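Local coordinates for acetyltransferase, GNAT family (Listeria monocytogenes str. 4b, PDB 2OH1), which probably transfers an acetyl group from acetyl-coenzyme A to an acceptor molecule that remains unknown, at residues R141-E146 with N167-Y172; I83-S88 with K102-H107; D93-L98 with L171-L176; H51-H56 with L106-V111. All blocks are in the same frame, centred on the assembly; numbering follows the deposited sequence. Where two conformers were deposited one is given.

Interaction 1: R141-E146 with N167-Y172; sequences RLDCIE and NGFYLY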
# COMPACT_ATOMS: atom_id res chain seq x y z
N ARG A 141 -2.33 -2.38 -8.86
CA ARG A 141 -1.00 -2.87 -9.22
C ARG A 141 -0.02 -2.63 -8.11
O ARG A 141 -0.16 -1.69 -7.33
CB ARG A 141 -0.50 -2.21 -10.50
CG ARG A 141 -1.31 -2.72 -11.72
CD ARG A 141 -0.91 -1.99 -12.97
NE ARG A 141 -1.49 -2.62 -14.15
CZ ARG A 141 -1.52 -2.09 -15.34
NH1 ARG A 141 -1.06 -0.87 -15.53
NH2 ARG A 141 -2.08 -2.77 -16.33
N LEU A 142 0.96 -3.50 -8.06
CA LEU A 142 2.07 -3.28 -7.14
C LEU A 142 3.30 -4.06 -7.61
O LEU A 142 3.22 -4.87 -8.52
CB LEU A 142 1.70 -3.65 -5.73
CG LEU A 142 1.32 -5.12 -5.57
CD1 LEU A 142 2.57 -6.00 -5.34
CD2 LEU A 142 0.28 -5.29 -4.49
N ASP A 143 4.46 -3.71 -7.04
CA ASP A 143 5.71 -4.41 -7.33
C ASP A 143 6.31 -4.95 -6.02
O ASP A 143 5.99 -4.48 -4.94
CB ASP A 143 6.64 -3.49 -8.10
CG ASP A 143 7.00 -2.19 -7.38
OD1 ASP A 143 7.52 -2.23 -6.24
OD2 ASP A 143 6.85 -1.07 -7.98
N CYS A 144 7.15 -5.97 -6.13
CA CYS A 144 7.72 -6.63 -4.94
C CYS A 144 9.11 -7.07 -5.32
O CYS A 144 9.29 -7.63 -6.36
CB CYS A 144 6.90 -7.89 -4.52
SG CYS A 144 7.32 -8.49 -2.92
N ILE A 145 10.06 -6.81 -4.44
CA ILE A 145 11.39 -7.30 -4.65
C ILE A 145 11.36 -8.84 -4.86
O ILE A 145 10.67 -9.56 -4.15
CB ILE A 145 12.29 -6.88 -3.42
CG1 ILE A 145 13.75 -7.07 -3.75
CG2 ILE A 145 11.86 -7.59 -2.12
CD1 ILE A 145 14.66 -6.68 -2.53
N GLU A 146 12.09 -9.31 -5.86
CA GLU A 146 12.08 -10.73 -6.23
C GLU A 146 12.57 -11.69 -5.13
O GLU A 146 12.28 -12.89 -5.19
CB GLU A 146 12.88 -10.98 -7.51
CG GLU A 146 14.38 -10.86 -7.37
CD GLU A 146 15.10 -11.06 -8.69
OE1 GLU A 146 14.51 -11.69 -9.60
OE2 GLU A 146 16.25 -10.60 -8.81
N ASN A 167 13.91 -4.98 -13.34
CA ASN A 167 14.76 -4.24 -12.40
C ASN A 167 14.85 -4.87 -11.02
O ASN A 167 15.04 -4.16 -10.01
CB ASN A 167 14.34 -2.77 -12.33
CG ASN A 167 14.77 -1.98 -13.58
OD1 ASN A 167 15.67 -2.39 -14.28
ND2 ASN A 167 14.13 -0.87 -13.84
N GLY A 168 14.71 -6.20 -10.97
CA GLY A 168 14.77 -6.92 -9.72
C GLY A 168 13.48 -7.02 -8.97
O GLY A 168 13.48 -7.41 -7.78
N PHE A 169 12.36 -6.58 -9.61
CA PHE A 169 11.03 -6.64 -9.01
C PHE A 169 10.12 -7.59 -9.76
O PHE A 169 10.20 -7.68 -10.96
CB PHE A 169 10.36 -5.24 -8.96
CG PHE A 169 11.04 -4.26 -8.03
CD1 PHE A 169 12.20 -3.61 -8.44
CD2 PHE A 169 10.57 -4.04 -6.78
CE1 PHE A 169 12.83 -2.74 -7.62
CE2 PHE A 169 11.21 -3.16 -5.94
CZ PHE A 169 12.35 -2.51 -6.37
N TYR A 170 9.21 -8.24 -9.05
CA TYR A 170 8.07 -8.91 -9.69
C TYR A 170 6.87 -7.94 -9.69
O TYR A 170 6.65 -7.18 -8.75
CB TYR A 170 7.71 -10.18 -8.95
CG TYR A 170 8.75 -11.26 -8.99
CD1 TYR A 170 9.40 -11.59 -10.17
CD2 TYR A 170 9.02 -11.99 -7.86
CE1 TYR A 170 10.32 -12.63 -10.20
CE2 TYR A 170 9.91 -13.02 -7.86
CZ TYR A 170 10.58 -13.36 -9.03
OH TYR A 170 11.49 -14.40 -9.02
N LEU A 171 6.10 -7.98 -10.76
CA LEU A 171 4.95 -7.12 -10.95
C LEU A 171 3.67 -7.93 -10.79
O LEU A 171 3.54 -9.00 -11.38
CB LEU A 171 4.99 -6.50 -12.35
CG LEU A 171 5.95 -5.34 -12.62
CD1 LEU A 171 7.44 -5.67 -12.39
CD2 LEU A 171 5.71 -4.84 -14.02
N TYR A 172 2.70 -7.37 -10.05
CA TYR A 172 1.44 -8.04 -9.73
C TYR A 172 0.30 -7.10 -10.03
O TYR A 172 0.36 -5.91 -9.77
CB TYR A 172 1.37 -8.41 -8.26
CG TYR A 172 2.38 -9.47 -7.86
CD1 TYR A 172 2.07 -10.81 -7.97
CD2 TYR A 172 3.61 -9.13 -7.31
CE1 TYR A 172 2.99 -11.79 -7.62
CE2 TYR A 172 4.53 -10.09 -6.97
CZ TYR A 172 4.21 -11.42 -7.11
OH TYR A 172 5.11 -12.38 -6.72
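Leu142 and Tyr172, like Cys144 and Tyr170, form hydrogen-bonded pairs between antiparallel strands 141-145 and 169-172, whose axes approach to 4.4 Å and run at 153° to each other; Asp143 with Leu171 and Ile145 with Phe169 are the non-hydrogen-bonded pairs. Past the end of the first strand, Glu146 N still donates to Gly168 O at 3.0 Å. Leu142, Cys144, Tyr170 and Tyr172 share one face of the sheet, covered by helix 149-157. There Leu142 holds CG between its own backbone N and carbonyl carbon (chi1 61°), a torsion that carries CD1 to within 3.8 Å of Tyr172 CD2. Cys144 CB meets the same ring at its edge, 4.1 Å from Tyr172 CE2. The phenol end of Tyr172 is held by Asn152 of that helix. At the strand ends, Glu146 CB lies over one face of Tyr170, 3.8 Å from the ring centroid, in a CH-pi contact. On the face of Asp143 and Leu171, Asp143 OD1 comes 3.6 Å from Phe169 CD2, while OD2 accepts from Trp90 of helix 89-95. The polar backbone groups of the central pairs thus satisfy one another inside the sheet, and Tyr172 OH and Asp143 OD2, polar ends that turn from it, are hydrogen-bonded to Asn152 and Trp90 of the helices on the two faces.

Interaction 2: I83-S88 with K102-H107; sequences IRKTPS and KAYYLH
Arg84 and Tyr105 make the hydrogen-bonded pair where antiparallel strands 77-84 and 103-111, neighbours in the central sheet of the GNAT fold, begin to part into the connection that carries helix 89-95. Arg84 N gives a 2.7 Å bond to Tyr105 O, and Tyr105 N returns one to Arg84 O. The Arg84 side chain slants across the His107 ring. Its CB sits 3.9 Å from His107 NE2. Its CG presses on the face of the imidazole, 3.4 Å from the ring centroid and 20° off the normal, a close CH-pi contact set toward the rim on the NE2 and CE1 side. A bend at chi2 (-50°) keeps the rest of the chain above the ring: NE is 4.1 Å from His107 CE1, and the guanidinium, turned 27° from the imidazole, has CE1 over one of its faces. His107 NE2 is hydrogen-bonded to Asp91 of the helix, which fixes the ring that Arg84 covers. Further along, Lys85 and Tyr104 lie side by side, with Lys85 CG over one face of the phenol ring, while the Lys85 ammonium goes on to Leu64 O. Pro87 CB touches Tyr105 CE1 at 3.6 Å, and Tyr105 OH is hydrogen-bonded to Arg141 NH1. Where direct pairing has ended, one water donates to Lys85 O at 3.0 Å and accepts from Ala103 N at 3.1 Å.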
# COMPACT_ATOMS: atom_id res chain seq x y z
N ILE A 83 -1.21 5.03 -1.63
CA ILE A 83 -1.34 4.65 -3.01
C ILE A 83 -0.95 5.75 -3.99
O ILE A 83 -0.69 6.91 -3.61
CB ILE A 83 -2.70 4.23 -3.29
CG1 ILE A 83 -3.61 5.44 -3.45
CG2 ILE A 83 -3.23 3.28 -2.23
CD1 ILE A 83 -5.04 4.93 -3.80
N ARG A 84 -0.92 5.39 -5.24
CA ARG A 84 -0.83 6.38 -6.26
C ARG A 84 -2.04 6.13 -7.17
O ARG A 84 -2.24 4.98 -7.61
CB ARG A 84 0.44 6.26 -7.05
CG ARG A 84 1.67 6.63 -6.27
CD ARG A 84 1.53 8.02 -5.54
NE ARG A 84 2.86 8.57 -5.32
CZ ARG A 84 3.58 9.21 -6.23
NH1 ARG A 84 3.09 9.47 -7.44
NH2 ARG A 84 4.80 9.60 -5.93
N LYS A 85 -2.86 7.15 -7.39
CA LYS A 85 -4.05 6.98 -8.24
C LYS A 85 -3.77 7.12 -9.74
O LYS A 85 -4.64 6.86 -10.55
CB LYS A 85 -5.13 7.95 -7.79
CG LYS A 85 -5.73 7.60 -6.47
CD LYS A 85 -6.89 8.55 -6.32
CE LYS A 85 -7.29 8.83 -4.97
NZ LYS A 85 -8.31 9.92 -5.12
N THR A 86 -2.54 7.53 -10.07
CA THR A 86 -1.94 7.54 -11.38
C THR A 86 -0.50 7.06 -11.22
O THR A 86 0.07 7.28 -10.18
CB THR A 86 -1.98 8.99 -11.97
OG1 THR A 86 -1.29 9.89 -11.11
CG2 THR A 86 -3.45 9.47 -12.09
N PRO A 87 0.06 6.47 -12.27
CA PRO A 87 1.41 5.89 -12.04
C PRO A 87 2.45 6.98 -11.71
O PRO A 87 2.44 8.05 -12.34
CB PRO A 87 1.73 5.24 -13.37
CG PRO A 87 0.74 5.81 -14.38
CD PRO A 87 -0.45 6.20 -13.61
N SER A 88 3.27 6.72 -10.71
CA SER A 88 4.49 7.55 -10.52
C SER A 88 5.42 7.35 -11.73
O SER A 88 5.17 6.51 -12.65
CB SER A 88 5.19 7.18 -9.25
OG SER A 88 6.04 6.03 -9.50
N LYS A 102 -5.40 2.61 -17.01
CA LYS A 102 -5.70 3.26 -15.77
C LYS A 102 -5.56 2.20 -14.69
O LYS A 102 -6.02 1.08 -14.81
CB LYS A 102 -7.12 3.79 -15.74
CG LYS A 102 -7.46 4.71 -16.92
CD LYS A 102 -6.50 5.86 -17.03
CE LYS A 102 -6.94 6.84 -18.12
NZ LYS A 102 -5.99 7.97 -18.14
N ALA A 103 -4.92 2.59 -13.60
CA ALA A 103 -4.66 1.69 -12.50
C ALA A 103 -4.26 2.52 -11.30
O ALA A 103 -3.79 3.62 -11.46
CB ALA A 103 -3.53 0.71 -12.84
N TYR A 104 -4.49 1.97 -10.12
CA TYR A 104 -3.93 2.44 -8.88
C TYR A 104 -2.74 1.58 -8.52
O TYR A 104 -2.72 0.35 -8.78
CB TYR A 104 -4.93 2.31 -7.77
CG TYR A 104 -6.17 3.20 -7.87
CD1 TYR A 104 -6.27 4.25 -8.80
CD2 TYR A 104 -7.24 3.01 -6.97
CE1 TYR A 104 -7.38 5.11 -8.81
CE2 TYR A 104 -8.35 3.83 -7.02
CZ TYR A 104 -8.40 4.85 -7.91
OH TYR A 104 -9.52 5.65 -7.96
N TYR A 105 -1.71 2.22 -7.95
CA TYR A 105 -0.48 1.57 -7.61
C TYR A 105 -0.32 1.65 -6.09
O TYR A 105 -0.36 2.72 -5.51
CB TYR A 105 0.73 2.23 -8.32
CG TYR A 105 0.65 2.03 -9.81
CD1 TYR A 105 -0.18 2.83 -10.56
CD2 TYR A 105 1.29 0.98 -10.44
CE1 TYR A 105 -0.35 2.61 -11.96
CE2 TYR A 105 1.16 0.76 -11.82
CZ TYR A 105 0.35 1.56 -12.57
OH TYR A 105 0.21 1.32 -13.93
N LEU A 106 -0.21 0.51 -5.43
CA LEU A 106 -0.07 0.50 -3.99
C LEU A 106 1.40 0.59 -3.64
O LEU A 106 2.11 -0.44 -3.78
CB LEU A 106 -0.69 -0.79 -3.39
CG LEU A 106 -2.14 -1.09 -3.74
CD1 LEU A 106 -2.71 -2.27 -2.90
CD2 LEU A 106 -3.01 0.13 -3.61
N HIS A 107 1.83 1.73 -3.08
CA HIS A 107 3.21 1.99 -2.72
C HIS A 107 3.65 1.54 -1.36
O HIS A 107 4.79 1.06 -1.23
CB HIS A 107 3.51 3.43 -2.88
CG HIS A 107 3.66 3.84 -4.32
ND1 HIS A 107 4.54 4.82 -4.71
CD2 HIS A 107 3.07 3.38 -5.46
CE1 HIS A 107 4.50 4.93 -6.02
NE2 HIS A 107 3.63 4.08 -6.51
O HOH W 1 -4.79 5.72 -13.37

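Interaction 3: D93-L98 with L171-L176; sequences DLWEDL and LYQKEL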
# COMPACT_ATOMS: atom_id res chain seq x y z
N ASP A 93 7.82 3.51 -15.70
CA ASP A 93 8.99 2.82 -16.25
C ASP A 93 8.90 1.29 -16.07
O ASP A 93 9.08 0.51 -17.01
CB ASP A 93 10.30 3.34 -15.55
CG ASP A 93 11.52 2.77 -16.12
OD1 ASP A 93 11.85 3.24 -17.22
OD2 ASP A 93 12.14 1.85 -15.54
N LEU A 94 8.49 0.86 -14.88
CA LEU A 94 8.44 -0.53 -14.55
C LEU A 94 7.41 -1.31 -15.40
O LEU A 94 7.67 -2.41 -15.83
CB LEU A 94 8.17 -0.68 -13.05
CG LEU A 94 8.66 -1.95 -12.46
CD1 LEU A 94 10.19 -1.99 -12.44
CD2 LEU A 94 8.01 -2.17 -11.10
N TRP A 95 6.23 -0.71 -15.60
CA TRP A 95 5.06 -1.37 -16.23
C TRP A 95 5.07 -1.27 -17.79
O TRP A 95 4.26 -1.91 -18.44
CB TRP A 95 3.75 -0.84 -15.61
CG TRP A 95 3.52 -1.45 -14.23
CD1 TRP A 95 4.06 -1.03 -13.05
CD2 TRP A 95 2.81 -2.67 -13.93
NE1 TRP A 95 3.70 -1.87 -12.05
CE2 TRP A 95 2.92 -2.89 -12.56
CE3 TRP A 95 2.05 -3.57 -14.72
CZ2 TRP A 95 2.33 -4.01 -11.94
CZ3 TRP A 95 1.46 -4.68 -14.09
CH2 TRP A 95 1.60 -4.86 -12.73
N GLU A 96 5.96 -0.44 -18.32
CA GLU A 96 6.20 -0.36 -19.78
C GLU A 96 4.87 -0.13 -20.48
O GLU A 96 4.15 0.81 -20.11
CB GLU A 96 6.98 -1.59 -20.27
CG GLU A 96 8.34 -1.70 -19.60
CD GLU A 96 9.30 -2.69 -20.24
OE1 GLU A 96 8.83 -3.58 -20.99
OE2 GLU A 96 10.52 -2.56 -19.98
N ASP A 97 4.50 -0.93 -21.47
CA ASP A 97 3.31 -0.55 -22.26
C ASP A 97 1.99 -0.81 -21.53
O ASP A 97 0.92 -0.49 -22.05
CB ASP A 97 3.33 -1.26 -23.61
CG ASP A 97 4.52 -0.85 -24.46
OD1 ASP A 97 4.77 0.38 -24.58
OD2 ASP A 97 5.20 -1.75 -24.99
N LEU A 98 2.04 -1.41 -20.35
CA LEU A 98 0.87 -1.47 -19.53
C LEU A 98 0.64 -0.17 -18.76
O LEU A 98 -0.45 0.03 -18.27
CB LEU A 98 0.94 -2.66 -18.57
CG LEU A 98 0.98 -4.08 -19.15
CD1 LEU A 98 0.76 -5.09 -18.02
CD2 LEU A 98 -0.05 -4.22 -20.22
N LEU A 171 6.10 -7.98 -10.76
CA LEU A 171 4.95 -7.12 -10.95
C LEU A 171 3.67 -7.93 -10.79
O LEU A 171 3.54 -9.00 -11.38
CB LEU A 171 4.99 -6.50 -12.35
CG LEU A 171 5.95 -5.34 -12.62
CD1 LEU A 171 7.44 -5.67 -12.39
CD2 LEU A 171 5.71 -4.84 -14.02
N TYR A 172 2.70 -7.37 -10.05
CA TYR A 172 1.44 -8.04 -9.73
C TYR A 172 0.30 -7.10 -10.03
O TYR A 172 0.36 -5.91 -9.77
CB TYR A 172 1.37 -8.41 -8.26
CG TYR A 172 2.38 -9.47 -7.86
CD1 TYR A 172 2.07 -10.81 -7.97
CD2 TYR A 172 3.61 -9.13 -7.31
CE1 TYR A 172 2.99 -11.79 -7.62
CE2 TYR A 172 4.53 -10.09 -6.97
CZ TYR A 172 4.21 -11.42 -7.11
OH TYR A 172 5.11 -12.38 -6.72
N GLN A 173 -0.79 -7.65 -10.52
CA GLN A 173 -2.03 -6.88 -10.69
C GLN A 173 -3.25 -7.69 -10.39
O GLN A 173 -3.26 -8.90 -10.54
CB GLN A 173 -2.12 -6.27 -12.07
CG GLN A 173 -2.42 -7.14 -13.19
CD GLN A 173 -2.59 -6.41 -14.57
OE1 GLN A 173 -2.33 -5.22 -14.74
NE2 GLN A 173 -2.96 -7.19 -15.56
N LYS A 174 -4.25 -6.97 -9.94
CA LYS A 174 -5.54 -7.56 -9.68
C LYS A 174 -6.55 -6.82 -10.55
O LYS A 174 -6.70 -5.61 -10.44
CB LYS A 174 -5.88 -7.47 -8.22
CG LYS A 174 -7.14 -8.23 -7.89
CD LYS A 174 -7.62 -8.11 -6.47
CE LYS A 174 -6.88 -8.93 -5.53
NZ LYS A 174 -7.73 -9.29 -4.34
N GLU A 175 -7.30 -7.55 -11.36
CA GLU A 175 -8.32 -6.93 -12.16
C GLU A 175 -9.54 -6.68 -11.28
O GLU A 175 -9.94 -7.53 -10.47
CB GLU A 175 -8.65 -7.81 -13.37
CG GLU A 175 -9.30 -7.01 -14.53
CD GLU A 175 -9.21 -7.73 -15.90
OE1 GLU A 175 -8.87 -8.94 -15.92
OE2 GLU A 175 -9.51 -7.07 -16.94
N LEU A 176 -10.15 -5.51 -11.39
CA LEU A 176 -11.26 -5.13 -10.56
C LEU A 176 -12.54 -5.24 -11.36
O LEU A 176 -12.74 -4.46 -12.28
CB LEU A 176 -11.09 -3.71 -10.14
CG LEU A 176 -9.83 -3.40 -9.31
CD1 LEU A 176 -9.72 -1.92 -8.89
CD2 LEU A 176 -9.81 -4.30 -8.09
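Leu171 on Trp95 is a buried, apolar helix-on-sheet contact: the C-terminal end of helix 89-95 rests on strand 169-175 near one margin of the sheet. The two side chains come from opposite directions, and in the conformer described here, one of two modelled for Leu171, the leucine forks between two residues of the helix. Leu171 CD2 stands over the indole of Trp95, 3.7 Å from the centroid of the six-membered ring and 16° off the normal, a CH-pi contact close to head-on. The CD1 branch of Leu171 turns instead to Leu94, meeting CD2 of that residue at 3.8 Å. With CG anti to the carbonyl carbon (chi1 -76°), the indole of Trp95 reaches over the strand, bringing CH2 within 3.4 Å of Tyr172 O, which lies at the ring edge near its plane. Beyond it Gln173 sets its amide only 20° from the indole plane, with OE1 3.9 Å from Trp95 CZ3; that oxygen accepts a hydrogen bond from Arg141 NE. Tyr105 meets Trp95 edge to face, so the indole also touches strand 103-111. Glu96, with positive phi, leaves the helical course, and Leu98 N bonds back to Trp95 O at 3.0 Å. Tyr172 points to the other side of the sheet, toward helix 149-157. The whole is helix-to-sheet packing of an alpha/beta GNAT domain, here through a short helix inserted between neighbouring antiparallel strands 77-84 and 103-111.

Interaction 4: H51-H56 with L106-V111; sequences HGFDVH and LHRIMV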
# COMPACT_ATOMS: atom_id res chain seq x y z
N HIS A 51 12.92 2.86 -2.45
CA HIS A 51 11.60 3.50 -2.41
C HIS A 51 11.46 4.47 -1.25
O HIS A 51 10.78 5.50 -1.40
CB HIS A 51 10.50 2.46 -2.35
CG HIS A 51 10.30 1.77 -3.64
ND1 HIS A 51 10.11 2.45 -4.83
CD2 HIS A 51 10.32 0.46 -3.94
CE1 HIS A 51 10.04 1.56 -5.81
NE2 HIS A 51 10.13 0.35 -5.29
N GLY A 52 12.04 4.16 -0.09
CA GLY A 52 11.82 4.94 1.10
C GLY A 52 10.34 5.03 1.52
O GLY A 52 9.47 4.22 1.12
N PHE A 53 10.07 6.07 2.29
CA PHE A 53 8.74 6.44 2.74
C PHE A 53 8.50 7.86 2.40
O PHE A 53 9.37 8.69 2.59
CB PHE A 53 8.64 6.30 4.25
CG PHE A 53 8.60 4.86 4.70
CD1 PHE A 53 9.79 4.13 4.68
CD2 PHE A 53 7.45 4.23 5.13
CE1 PHE A 53 9.81 2.81 5.03
CE2 PHE A 53 7.46 2.89 5.46
CZ PHE A 53 8.65 2.17 5.45
N ASP A 54 7.32 8.19 1.87
CA ASP A 54 7.09 9.52 1.28
C ASP A 54 6.86 10.67 2.23
O ASP A 54 5.84 11.32 2.24
CB ASP A 54 6.00 9.44 0.22
CG ASP A 54 6.04 10.58 -0.78
OD1 ASP A 54 6.98 11.41 -0.74
OD2 ASP A 54 5.10 10.63 -1.62
N VAL A 55 7.90 10.97 2.99
CA VAL A 55 7.91 12.14 3.87
C VAL A 55 8.00 13.46 3.12
O VAL A 55 7.48 14.50 3.58
CB VAL A 55 9.02 12.05 4.95
CG1 VAL A 55 8.70 10.86 5.94
CG2 VAL A 55 10.46 12.02 4.35
N HIS A 56 8.62 13.48 1.98
CA HIS A 56 8.92 14.74 1.29
C HIS A 56 7.69 15.32 0.56
O HIS A 56 7.66 16.51 0.33
CB HIS A 56 10.07 14.56 0.33
CG HIS A 56 11.34 14.25 1.05
ND1 HIS A 56 12.02 15.22 1.76
CD2 HIS A 56 12.00 13.08 1.25
CE1 HIS A 56 13.09 14.66 2.31
NE2 HIS A 56 13.10 13.37 2.02
N LEU A 106 -0.21 0.51 -5.43
CA LEU A 106 -0.07 0.50 -3.99
C LEU A 106 1.40 0.59 -3.64
O LEU A 106 2.11 -0.44 -3.78
CB LEU A 106 -0.69 -0.79 -3.39
CG LEU A 106 -2.14 -1.09 -3.74
CD1 LEU A 106 -2.71 -2.27 -2.90
CD2 LEU A 106 -3.01 0.13 -3.61
N HIS A 107 1.83 1.73 -3.08
CA HIS A 107 3.21 1.99 -2.72
C HIS A 107 3.65 1.54 -1.36
O HIS A 107 4.79 1.06 -1.23
CB HIS A 107 3.51 3.43 -2.88
CG HIS A 107 3.66 3.84 -4.32
ND1 HIS A 107 4.54 4.82 -4.71
CD2 HIS A 107 3.07 3.38 -5.46
CE1 HIS A 107 4.50 4.93 -6.02
NE2 HIS A 107 3.63 4.08 -6.51
N ARG A 108 2.86 1.77 -0.33
CA ARG A 108 3.26 1.36 1.01
C ARG A 108 2.04 0.97 1.84
O ARG A 108 1.02 1.68 1.88
CB ARG A 108 3.98 2.49 1.70
CG ARG A 108 4.76 2.21 2.90
CD ARG A 108 5.84 1.16 2.69
NE ARG A 108 7.09 1.63 2.09
CZ ARG A 108 8.20 0.88 2.11
NH1 ARG A 108 8.14 -0.30 2.69
NH2 ARG A 108 9.37 1.28 1.57
N ILE A 109 2.17 -0.20 2.46
CA ILE A 109 1.36 -0.62 3.57
C ILE A 109 2.19 -0.46 4.84
O ILE A 109 3.38 -0.88 4.92
CB ILE A 109 0.95 -2.09 3.48
CG1 ILE A 109 -0.17 -2.28 2.45
CG2 ILE A 109 0.56 -2.59 4.87
CD1 ILE A 109 0.26 -2.21 0.99
N MSE A 110 1.57 0.15 5.82
CA MSE A 110 2.17 0.25 7.12
C MSE A 110 1.17 -0.27 8.12
O MSE A 110 0.03 0.20 8.14
CB MSE A 110 2.53 1.67 7.48
CG MSE A 110 3.69 2.14 6.65
SE MSE A 110 3.96 4.07 6.81
CE MSE A 110 2.63 4.55 5.58
N VAL A 111 1.55 -1.27 8.91
CA VAL A 111 0.68 -1.81 9.98
C VAL A 111 1.38 -1.67 11.29
O VAL A 111 2.51 -2.11 11.41
CB VAL A 111 0.36 -3.28 9.73
CG1 VAL A 111 -0.43 -3.88 10.93
CG2 VAL A 111 -0.48 -3.45 8.42
O HOH W 2 7.13 3.81 0.57
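Arg108 lays its guanidinium flat on the ring of Phe53, a cation-pi stack in which the centres are 4.0 Å apart and the planes differ by just 11°. Phe53 CZ sits beneath the middle of the guanidinium, while on the phenyl side the overlap is offset toward the rim. The two side chains meet at about a right angle: Arg108 leaves the strand with CG anti to its backbone N, then bends at chi2 (57°) and chi3, folding the flat group down over the ring and bringing CD to 3.6 Å from Phe53 CE2. One edge of the guanidinium is turned to the loop backbone. There Arg108 NH2 donates to Gly52 O at 3.0 Å, with the donor well above the carbonyl plane, and the same nitrogen forms a salt bridge with Asp48 in helix 46-51. Arg108 NE gives a 2.7 Å bond to a water in the guanidinium plane; the spacing of this water to Gly52 O is too short to be trusted. Met110, a selenomethionine, approaches the phenyl edge, its SE 3.9 Å from Phe53 CD2, in a Met-aromatic contact. Arg108 shares with His107 a classic beta bulge facing Ile82. Farther along strand 103-111, Val111 N is hydrogen-bonded to an unidentified molecule, probably from the crystallisation liquor, which may mark the cofactor pocket usual beside this strand in GNAT enzymes. Ring, carbonyl and carboxylate all face the guanidinium and would favour its positive charge, tying the loop after helix 46-51 to the bulged strand.

Interactions 1 and 3 are buried and share Leu171 and Tyr172 on strand 169-175: the first pairs it with strand 139-145 inside the sheet, the second covers it with a helix end. Interaction 2, partly buried, and interaction 4, at the surface, both use strand 103-111, at its two halves, and overlap at Leu106 and His107. Backbone bonds from Arg141 to Tyr104 and Leu106 join strands 139-145 and 103-111, connecting interactions 1 and 2, while Tyr105 against Trp95 connects 2 and 3. The chemistry shifts with place: backbone pairing in 1 and 2, aliphatic-on-indole packing in 3, and a charged stack with water in 4.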